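Local coordinates for predicted flavin-nucleotide-binding protein from COG3576 family structurally related to pyridoxine 5'-phosphate oxidase (PDB 2HTD) that probably binds a flavin nucleotide and is a putative pyridoxamine 5'-phosphate oxidase, at residues Glu31-Phe36 and Thr99-Val103; Leu40-Val46 and Ser86-Ala92; Pro56-Met60 and Tyr70-Thr74. One frame throughout, in Å; residues are numbered along the deposited sequence.

Interaction 1 (Glu31-Phe36 and Thr99-Val103); sequences EQVNLF and TAVRV. With SO4 (sulfate ion), chain E.
Gln32 and Leu35 of helix 30-38 sit over Val101 and Ala100, with the axes of the segments 31-36 and 99-103 running at 88° to each other and approaching to 8.3 Å. The backbones come nearest at Gln32 and Val101, whose CA atoms are 6.2 Å apart, and no direct hydrogen bond joins the two segments. Val101 is the hub. With chi1 at 60°, its CG1 stands between the backbone N and the carbonyl carbon, where it meets Phe36 CE2 at 3.5 Å and Leu35 CD1 at 3.7 Å. The other branch, CG2, lies alongside the Gln32 chain, 3.7 Å from CG and in contact with the amide end too; Gln32 OE1 is held by the backbone N of Thr29. The CG1 methyls of Val101 and Val103 both lie oblique to the Phe36 ring, CZ being 4.0 Å from Val103 CG1, so the ring spans two strand residues. Leu90 and Ala92 of the adjoining strand also touch this ring.

Toward the start of the strand the contact turns polar. A water 2.9 Å from Thr99 OG1 links it to Glu31 OE2, and Thr99 OG1 is also hydrogen-bonded to Ser97. On the strand's other face Arg102 NH2 donates to O1 of a sulfate at 3.0 Å with an N-H...O angle of 138°, plus a weak bond to O2. The same ion, probably from the crystallisation liquor, is bound by three donors of the second subunit, the backbone N atoms of its Glu77 and Ala78 and NE2 of its Gln53. The arrangement is a helix laid across one side of an antiparallel sheet, consistent with the split-barrel fold of the pyridoxamine 5'-phosphate oxidase family, while the other side of the strand helps form an anion site between subunits.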
loop_
_atom_site.group_PDB
_atom_site.type_symbol
_atom_site.label_atom_id
_atom_site.label_comp_id
_atom_site.label_asym_id
_atom_site.label_seq_id
_atom_site.Cartn_x
_atom_site.Cartn_y
_atom_site.Cartn_z
ATOM N N GLU B 31 -2.242 -19.938 -6.540
ATOM C CA GLU B 31 -2.666 -19.441 -5.237
ATOM C C GLU B 31 -2.569 -17.949 -5.230
ATOM O O GLU B 31 -3.389 -17.218 -4.593
ATOM C CB GLU B 31 -1.787 -20.045 -4.124
ATOM C CG GLU B 31 -2.024 -19.524 -2.715
ATOM C CD GLU B 31 -0.970 -18.554 -2.206
ATOM O OE1 GLU B 31 0.076 -18.367 -2.861
ATOM O OE2 GLU B 31 -1.146 -18.004 -1.087
ATOM N N GLN B 32 -1.526 -17.402 -5.864
ATOM C CA GLN B 32 -1.360 -15.928 -5.865
ATOM C C GLN B 32 -2.369 -15.208 -6.776
ATOM O O GLN B 32 -2.876 -14.134 -6.453
ATOM C CB GLN B 32 0.070 -15.578 -6.282
ATOM C CG GLN B 32 1.066 -15.964 -5.192
ATOM C CD GLN B 32 2.481 -16.021 -5.645
ATOM O OE1 GLN B 32 2.773 -16.012 -6.845
ATOM N NE2 GLN B 32 3.391 -16.137 -4.672
ATOM N N VAL B 33 -2.637 -15.833 -7.918
ATOM C CA VAL B 33 -3.712 -15.361 -8.774
ATOM C C VAL B 33 -5.021 -15.287 -7.996
ATOM O O VAL B 33 -5.754 -14.294 -8.045
ATOM C CB VAL B 33 -3.888 -16.299 -9.990
ATOM C CG1 VAL B 33 -5.241 -15.997 -10.668
ATOM C CG2 VAL B 33 -2.729 -16.168 -10.989
ATOM N N ASN B 34 -5.330 -16.321 -7.237
ATOM C CA ASN B 34 -6.572 -16.286 -6.449
ATOM C C ASN B 34 -6.554 -15.286 -5.325
ATOM O O ASN B 34 -7.582 -14.685 -5.017
ATOM C CB ASN B 34 -6.897 -17.676 -5.952
ATOM C CG ASN B 34 -7.404 -18.554 -7.063
ATOM O OD1 ASN B 34 -8.027 -18.062 -8.012
ATOM N ND2 ASN B 34 -7.168 -19.860 -6.954
ATOM N N LEU B 35 -5.391 -15.012 -4.748
ATOM C CA LEU B 35 -5.326 -13.873 -3.818
ATOM C C LEU B 35 -5.763 -12.538 -4.439
ATOM O O LEU B 35 -6.536 -11.796 -3.833
ATOM C CB LEU B 35 -3.925 -13.700 -3.218
ATOM C CG LEU B 35 -3.573 -14.616 -2.042
ATOM C CD1 LEU B 35 -2.066 -14.603 -1.760
ATOM C CD2 LEU B 35 -4.324 -14.180 -0.785
ATOM N N PHE B 36 -5.226 -12.260 -5.639
ATOM C CA PHE B 36 -5.576 -11.068 -6.382
ATOM C C PHE B 36 -7.025 -11.034 -6.793
ATOM O O PHE B 36 -7.646 -9.981 -6.721
ATOM C CB PHE B 36 -4.677 -10.820 -7.612
ATOM C CG PHE B 36 -3.366 -10.177 -7.278
ATOM C CD1 PHE B 36 -3.291 -8.841 -6.923
ATOM C CD2 PHE B 36 -2.214 -10.937 -7.268
ATOM C CE1 PHE B 36 -2.070 -8.273 -6.591
ATOM C CE2 PHE B 36 -1.004 -10.369 -6.933
ATOM C CZ PHE B 36 -0.933 -9.033 -6.602
ATOM N N THR B 99 -1.975 -14.915 4.617
ATOM C CA THR B 99 -1.172 -15.166 3.416
ATOM C C THR B 99 -1.291 -13.905 2.599
ATOM O O THR B 99 -2.253 -13.138 2.767
ATOM C CB THR B 99 -1.648 -16.419 2.624
ATOM O OG1 THR B 99 -3.037 -16.286 2.298
ATOM C CG2 THR B 99 -1.432 -17.701 3.422
ATOM N N ALA B 100 -0.292 -13.648 1.756
ATOM C CA ALA B 100 -0.283 -12.448 0.940
ATOM C C ALA B 100 0.720 -12.627 -0.183
ATOM O O ALA B 100 1.587 -13.515 -0.161
ATOM C CB ALA B 100 0.065 -11.231 1.747
ATOM N N VAL B 101 0.539 -11.791 -1.188
ATOM C CA VAL B 101 1.477 -11.694 -2.302
ATOM C C VAL B 101 1.598 -10.245 -2.714
ATOM O O VAL B 101 0.624 -9.500 -2.619
ATOM C CB VAL B 101 1.049 -12.576 -3.478
ATOM C CG1 VAL B 101 -0.343 -12.187 -4.039
ATOM C CG2 VAL B 101 2.060 -12.497 -4.579
ATOM N N ARG B 102 2.786 -9.832 -3.149
ATOM C CA ARG B 102 3.004 -8.478 -3.620
ATOM C C ARG B 102 3.661 -8.556 -4.944
ATOM O O ARG B 102 4.404 -9.513 -5.213
ATOM C CB ARG B 102 3.907 -7.697 -2.647
ATOM C CG ARG B 102 4.496 -6.437 -3.226
ATOM C CD ARG B 102 4.913 -5.473 -2.122
ATOM N NE ARG B 102 5.782 -6.109 -1.126
ATOM C CZ ARG B 102 7.104 -6.245 -1.253
ATOM N NH1 ARG B 102 7.762 -5.800 -2.340
ATOM N NH2 ARG B 102 7.788 -6.835 -0.296
ATOM N N VAL B 103 3.385 -7.596 -5.811
ATOM C CA VAL B 103 4.117 -7.497 -7.046
ATOM C C VAL B 103 4.681 -6.112 -7.222
ATOM O O VAL B 103 4.219 -5.165 -6.637
ATOM C CB VAL B 103 3.283 -7.878 -8.289
ATOM C CG1 VAL B 103 2.740 -9.305 -8.155
ATOM C CG2 VAL B 103 2.194 -6.888 -8.560
HETATM S S SO4 E . 7.251 -6.762 3.406
HETATM O O1 SO4 E . 6.349 -6.373 2.301
HETATM O O2 SO4 E . 8.465 -7.338 2.809
HETATM O O3 SO4 E . 7.529 -5.591 4.304
HETATM O O4 SO4 E . 6.667 -7.803 4.248
HETATM O O HOH W 1 -3.414 -17.809 -0.137
#

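Interaction 2 (Leu40-Val46 and Ser86-Ala92); sequences LVYLATV and SKVALVA
Leu43 and Leu90, a non-hydrogen-bonded antiparallel pair, point the same way and lie side by side; in one of its two conformers Leu90 places CD2 near Leu43 CB and CG, an uncertain contact. Val88 comes in obliquely, its CG1 3.4 Å from Leu43 CG, a tight fit. Chi1 of 172° turns Leu43 CG beside its carbonyl carbon and toward this valine. Val41 slants across Leu90; Phe36 and Met60 pack on both, and helix 77-83 on Leu43 and Val88. Strands 41-46 and 88-94 are antiparallel neighbours, with strand 52-57 flanking the first and strand 99-110 the second, consistent with the split barrel of this family, and paired bonds tie Tyr42 to Val91 and Ala44 to Ala89 (Ala44 N to Ala89 O, 2.8 Å). On the other face Tyr42 CB rests 3.9 Å from Val91 CG1, while its ring stacks on Tyr42 of the second subunit. Past the last pair a side chain takes over: Ser86 OG accepts Val46 N at 2.9 Å and donates to Lys87 O at 2.6 Å, in that carbonyl's plane and on a lone pair. With an alanine here, Val46 N would probably lose its acceptor and the strand end be freer to fray.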
loop_
_atom_site.group_PDB
_atom_site.type_symbol
_atom_site.label_atom_id
_atom_site.label_comp_id
_atom_site.label_asym_id
_atom_site.label_seq_id
_atom_site.Cartn_x
_atom_site.Cartn_y
_atom_site.Cartn_z
ATOM N N LEU B 40 -9.531 -7.472 -1.733
ATOM C CA LEU B 40 -9.373 -6.102 -2.083
ATOM C C LEU B 40 -7.882 -5.834 -2.208
ATOM O O LEU B 40 -7.113 -6.069 -1.258
ATOM C CB LEU B 40 -9.978 -5.206 -0.987
ATOM C CG LEU B 40 -9.887 -3.701 -1.221
ATOM C CD1 LEU B 40 -10.517 -3.238 -2.551
ATOM C CD2 LEU B 40 -10.515 -2.985 -0.028
ATOM N N VAL B 41 -7.459 -5.372 -3.379
ATOM C CA VAL B 41 -6.048 -5.094 -3.671
ATOM C C VAL B 41 -5.714 -3.652 -3.305
ATOM O O VAL B 41 -6.507 -2.742 -3.549
ATOM C CB VAL B 41 -5.772 -5.398 -5.155
ATOM C CG1 VAL B 41 -4.345 -5.035 -5.595
ATOM C CG2 VAL B 41 -6.061 -6.885 -5.338
ATOM N N TYR B 42 -4.510 -3.462 -2.756
ATOM C CA TYR B 42 -3.979 -2.123 -2.480
ATOM C C TYR B 42 -2.814 -1.863 -3.387
ATOM O O TYR B 42 -2.036 -2.774 -3.691
ATOM C CB TYR B 42 -3.550 -1.947 -1.007
ATOM C CG TYR B 42 -4.708 -1.672 -0.132
ATOM C CD1 TYR B 42 -5.641 -2.678 0.163
ATOM C CD2 TYR B 42 -4.936 -0.418 0.397
ATOM C CE1 TYR B 42 -6.749 -2.405 0.942
ATOM C CE2 TYR B 42 -6.027 -0.148 1.150
ATOM C CZ TYR B 42 -6.936 -1.139 1.446
ATOM O OH TYR B 42 -7.993 -0.743 2.238
ATOM N N LEU B 43 -2.723 -0.639 -3.868
ATOM C CA LEU B 43 -1.742 -0.220 -4.850
ATOM C C LEU B 43 -0.939 0.955 -4.327
ATOM O O LEU B 43 -1.484 1.855 -3.715
ATOM C CB LEU B 43 -2.474 0.164 -6.138
ATOM C CG LEU B 43 -1.896 0.811 -7.371
ATOM C CD1 LEU B 43 -2.893 0.579 -8.493
ATOM C CD2 LEU B 43 -1.674 2.300 -7.184
ATOM N N ALA B 44 0.353 0.959 -4.642
ATOM C CA ALA B 44 1.271 1.990 -4.200
ATOM C C ALA B 44 2.029 2.520 -5.389
ATOM O O ALA B 44 2.383 1.752 -6.298
ATOM C CB ALA B 44 2.250 1.448 -3.148
ATOM N N THR B 45 2.245 3.833 -5.381
ATOM C CA THR B 45 2.978 4.571 -6.409
ATOM C C THR B 45 3.905 5.549 -5.713
ATOM O O THR B 45 3.879 5.699 -4.491
ATOM C CB THR B 45 2.023 5.349 -7.360
ATOM O OG1 THR B 45 1.326 6.371 -6.638
ATOM C CG2 THR B 45 1.042 4.406 -8.064
ATOM N N VAL B 46 4.720 6.234 -6.511
ATOM C CA VAL B 46 5.735 7.144 -6.003
ATOM C C VAL B 46 5.481 8.510 -6.588
ATOM O O VAL B 46 5.309 8.671 -7.807
ATOM C CB VAL B 46 7.104 6.670 -6.442
ATOM C CG1 VAL B 46 8.167 7.534 -5.874
ATOM C CG2 VAL B 46 7.337 5.217 -6.056
ATOM N N SER B 86 5.895 6.601 -12.629
ATOM C CA SER B 86 6.032 5.710 -11.478
ATOM C C SER B 86 5.822 4.241 -11.829
ATOM O O SER B 86 4.885 3.889 -12.556
ATOM C CB SER B 86 5.024 6.045 -10.389
ATOM O OG SER B 86 5.294 5.307 -9.222
ATOM N N LYS B 87 6.624 3.367 -11.217
ATOM C CA LYS B 87 6.254 1.962 -11.124
ATOM C C LYS B 87 5.167 1.776 -10.056
ATOM O O LYS B 87 4.823 2.716 -9.354
ATOM C CB LYS B 87 7.474 1.071 -10.823
ATOM C CG LYS B 87 8.513 0.952 -11.944
ATOM C CD LYS B 87 9.533 -0.191 -11.597
ATOM C CE LYS B 87 10.822 -0.112 -12.398
ATOM N NZ LYS B 87 11.997 -0.800 -11.714
ATOM N N VAL B 88 4.566 0.584 -10.037
ATOM C CA VAL B 88 3.399 0.321 -9.236
ATOM C C VAL B 88 3.685 -0.942 -8.433
ATOM O O VAL B 88 4.185 -1.943 -8.973
ATOM C CB VAL B 88 2.111 0.107 -10.071
ATOM C CG1 VAL B 88 0.881 -0.051 -9.158
ATOM C CG2 VAL B 88 1.910 1.269 -11.057
ATOM N N ALA B 89 3.408 -0.867 -7.140
ATOM C CA ALA B 89 3.417 -2.057 -6.280
ATOM C C ALA B 89 1.966 -2.390 -5.920
ATOM O O ALA B 89 1.150 -1.498 -5.645
ATOM C CB ALA B 89 4.224 -1.822 -4.999
ATOM N N LEU B 90 1.664 -3.680 -5.907
ATOM C CA LEU B 90 0.339 -4.155 -5.505
ATOM C C LEU B 90 0.478 -5.257 -4.488
ATOM O O LEU B 90 1.361 -6.109 -4.608
ATOM C CB LEU B 90 -0.440 -4.721 -6.684
ATOM C CG LEU B 90 -0.506 -3.921 -7.965
ATOM C CD1 LEU B 90 -1.734 -4.314 -8.784
ATOM C CD2 LEU B 90 -0.558 -2.500 -7.682
ATOM N N VAL B 91 -0.443 -5.268 -3.529
ATOM C CA VAL B 91 -0.550 -6.355 -2.579
ATOM C C VAL B 91 -1.967 -6.867 -2.510
ATOM O O VAL B 91 -2.922 -6.091 -2.512
ATOM C CB VAL B 91 -0.064 -5.960 -1.165
ATOM C CG1 VAL B 91 -0.902 -4.794 -0.563
ATOM C CG2 VAL B 91 -0.012 -7.123 -0.228
ATOM N N ALA B 92 -2.084 -8.176 -2.357
ATOM C CA ALA B 92 -3.356 -8.831 -2.074
ATOM C C ALA B 92 -3.149 -9.720 -0.841
ATOM O O ALA B 92 -2.286 -10.599 -0.839
ATOM C CB ALA B 92 -3.773 -9.693 -3.269
#

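Interaction 3 (Pro56-Met60 and Tyr70-Thr74); sequences PKGSM and YLEKT. With SO4 (sulfate ion), chain I; SO4 (sulfate ion), chain C.
Met60 and Tyr70 bring their CA atoms within 4.4 Å where a type I turn, Lys57 to Met60, leaves the end of strand 52-57 and returns alongside strand 67-72. The Tyr70 ring is approached obliquely by two side chains. Lys57 sets its CD 3.8 Å from CD2 of Tyr70, and Met60, present as selenomethionine, brings its CE to 3.5 Å from CD1 of Tyr70, with SE making a Met-aromatic contact. The Lys57 chain bends at chi2, -72°, as it passes the ring, and its NZ goes on to form a salt bridge with Glu72 OE1 at 2.8 Å. The ammonium meets that oxygen on its syn side, 29° out of the carboxylate plane, while the other oxygen, OE2, accepts the backbone N of Lys75.

Ser59 works both ways. Its OG accepts Leu71 N at 3.0 Å with an N-H...O angle of 156°, and donates to O4 of a sulfate at 2.6 Å. The turn offers the same ion two backbone donors, Ser59 N and Gly58 N, the latter 2.9 Å from sulfate O3. From the 70-74 segment Lys73 NZ donates to sulfate O1, and a water joins sulfate O2 to Lys57 NZ, Leu71 O and Lys73 N. This ion probably comes from the crystallisation liquor, yet the donors round it, turn amides, a hydroxyl and a lysine, suggest a surface receptive to anions, while the buried Glu72 is likely to be kept charged by Lys57.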
loop_
_atom_site.group_PDB
_atom_site.type_symbol
_atom_site.label_atom_id
_atom_site.label_comp_id
_atom_site.label_asym_id
_atom_site.label_seq_id
_atom_site.Cartn_x
_atom_site.Cartn_y
_atom_site.Cartn_z
ATOM N N PRO B 56 -6.580 1.667 -2.019
ATOM C CA PRO B 56 -7.290 0.482 -2.462
ATOM C C PRO B 56 -7.680 0.563 -3.942
ATOM O O PRO B 56 -7.945 1.675 -4.417
ATOM C CB PRO B 56 -8.541 0.499 -1.583
ATOM C CG PRO B 56 -8.815 1.978 -1.230
ATOM C CD PRO B 56 -7.409 2.544 -1.149
ATOM N N LYS B 57 -7.710 -0.566 -4.665
ATOM C CA LYS B 57 -8.240 -0.609 -6.034
ATOM C C LYS B 57 -9.179 -1.799 -6.209
ATOM O O LYS B 57 -8.746 -2.913 -6.409
ATOM C CB LYS B 57 -7.120 -0.698 -7.087
ATOM C CG LYS B 57 -6.406 0.602 -7.328
ATOM C CD LYS B 57 -7.258 1.651 -8.095
ATOM C CE LYS B 57 -6.540 3.026 -8.090
ATOM N NZ LYS B 57 -7.270 4.169 -8.736
ATOM N N GLY B 58 -10.471 -1.533 -6.134
ATOM C CA GLY B 58 -11.475 -2.586 -6.216
ATOM C C GLY B 58 -11.597 -3.284 -7.561
ATOM O O GLY B 58 -12.099 -4.409 -7.646
ATOM N N SER B 59 -11.173 -2.611 -8.630
ATOM C CA SER B 59 -11.380 -3.146 -10.001
ATOM C C SER B 59 -10.247 -4.009 -10.533
ATOM O O SER B 59 -10.233 -4.331 -11.721
ATOM C CB SER B 59 -11.608 -2.003 -10.965
ATOM O OG SER B 59 -10.492 -1.159 -10.957
HETATM N N MSE B 60 -9.295 -4.396 -9.683
HETATM C CA MSE B 60 -8.164 -5.198 -10.124
HETATM C C MSE B 60 -8.605 -6.549 -10.631
HETATM O O MSE B 60 -9.462 -7.191 -10.018
HETATM C CB MSE B 60 -7.183 -5.402 -8.956
HETATM C CG MSE B 60 -5.801 -5.882 -9.363
HETATM SE SE MSE B 60 -4.856 -4.608 -10.353
HETATM C CE MSE B 60 -5.011 -3.125 -9.253
ATOM N N TYR B 70 -6.638 -2.897 -14.128
ATOM C CA TYR B 70 -7.672 -2.254 -13.360
ATOM C C TYR B 70 -8.204 -1.029 -14.081
ATOM O O TYR B 70 -7.617 -0.583 -15.071
ATOM C CB TYR B 70 -7.174 -1.884 -11.964
ATOM C CG TYR B 70 -6.171 -0.740 -11.893
ATOM C CD1 TYR B 70 -4.831 -0.990 -12.032
ATOM C CD2 TYR B 70 -6.580 0.555 -11.635
ATOM C CE1 TYR B 70 -3.915 0.021 -11.956
ATOM C CE2 TYR B 70 -5.667 1.597 -11.565
ATOM C CZ TYR B 70 -4.342 1.320 -11.718
ATOM O OH TYR B 70 -3.375 2.301 -11.628
ATOM N N LEU B 71 -9.330 -0.506 -13.597
ATOM C CA LEU B 71 -9.914 0.692 -14.134
ATOM C C LEU B 71 -9.511 1.869 -13.292
ATOM O O LEU B 71 -9.583 1.834 -12.063
ATOM C CB LEU B 71 -11.439 0.577 -14.160
ATOM C CG LEU B 71 -11.973 -0.662 -14.866
ATOM C CD1 LEU B 71 -13.517 -0.702 -14.857
ATOM C CD2 LEU B 71 -11.433 -0.815 -16.308
ATOM N N GLU B 72 -9.075 2.933 -13.967
ATOM C CA GLU B 72 -8.778 4.170 -13.298
ATOM C C GLU B 72 -9.949 5.110 -13.514
ATOM O O GLU B 72 -10.135 5.662 -14.605
ATOM C CB GLU B 72 -7.476 4.767 -13.817
ATOM C CG GLU B 72 -7.081 6.056 -13.118
ATOM C CD GLU B 72 -6.957 5.899 -11.603
ATOM O OE1 GLU B 72 -6.216 4.988 -11.160
ATOM O OE2 GLU B 72 -7.592 6.671 -10.849
ATOM N N LYS B 73 -10.748 5.254 -12.464
ATOM C CA LYS B 73 -11.978 6.047 -12.508
ATOM C C LYS B 73 -11.778 7.439 -11.946
ATOM O O LYS B 73 -12.371 8.369 -12.421
ATOM C CB LYS B 73 -13.108 5.362 -11.701
ATOM C CG LYS B 73 -13.394 3.887 -12.087
ATOM C CD LYS B 73 -14.375 3.236 -11.101
ATOM C CE LYS B 73 -14.527 1.739 -11.326
ATOM N NZ LYS B 73 -15.385 1.090 -10.241
ATOM N N THR B 74 -10.939 7.544 -10.926
ATOM C CA THR B 74 -10.772 8.768 -10.142
ATOM C C THR B 74 -9.790 9.711 -10.828
ATOM O O THR B 74 -9.987 10.917 -10.830
ATOM C CB THR B 74 -10.311 8.417 -8.690
ATOM O OG1 THR B 74 -10.012 9.602 -7.946
ATOM C CG2 THR B 74 -9.086 7.559 -8.701
HETATM S S SO4 I . -11.873 1.140 -8.068
HETATM O O1 SO4 I . -13.235 0.628 -8.304
HETATM O O2 SO4 I . -11.815 2.596 -8.351
HETATM O O3 SO4 I . -11.590 1.120 -6.608
HETATM O O4 SO4 I . -10.887 0.382 -8.852
HETATM S S SO4 C . -6.121 8.728 -5.446
HETATM O O1 SO4 C . -7.164 8.504 -6.446
HETATM O O2 SO4 C . -4.923 8.013 -5.863
HETATM O O3 SO4 C . -5.884 10.170 -5.319
HETATM O O4 SO4 C . -6.640 8.289 -4.163
HETATM O O HOH W 2 -10.199 3.670 -10.044
#

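How the interactions relate
All three contacts reach one antiparallel sheet. Interaction 2 lies nearest the centre of the chain and is a mostly buried strand pair held by backbone bonds. Interaction 1 is also largely buried but joins a helix to that sheet through apolar side chains, with polar groups at one end; it abuts interaction 2, Val103 N probably bonding Leu90 O and Val101 O accepting Ala92 N. Interaction 3 is only partly buried and combines packing round Tyr70 with a salt bridge, a serine-to-backbone bond and bound sulfate; it meets interaction 2 where Val41 O takes Lys57 N and Leu43 packs on Tyr70. Interactions 1 and 3 do not touch, their centres about 17 Å apart, yet sulfate is bound at both.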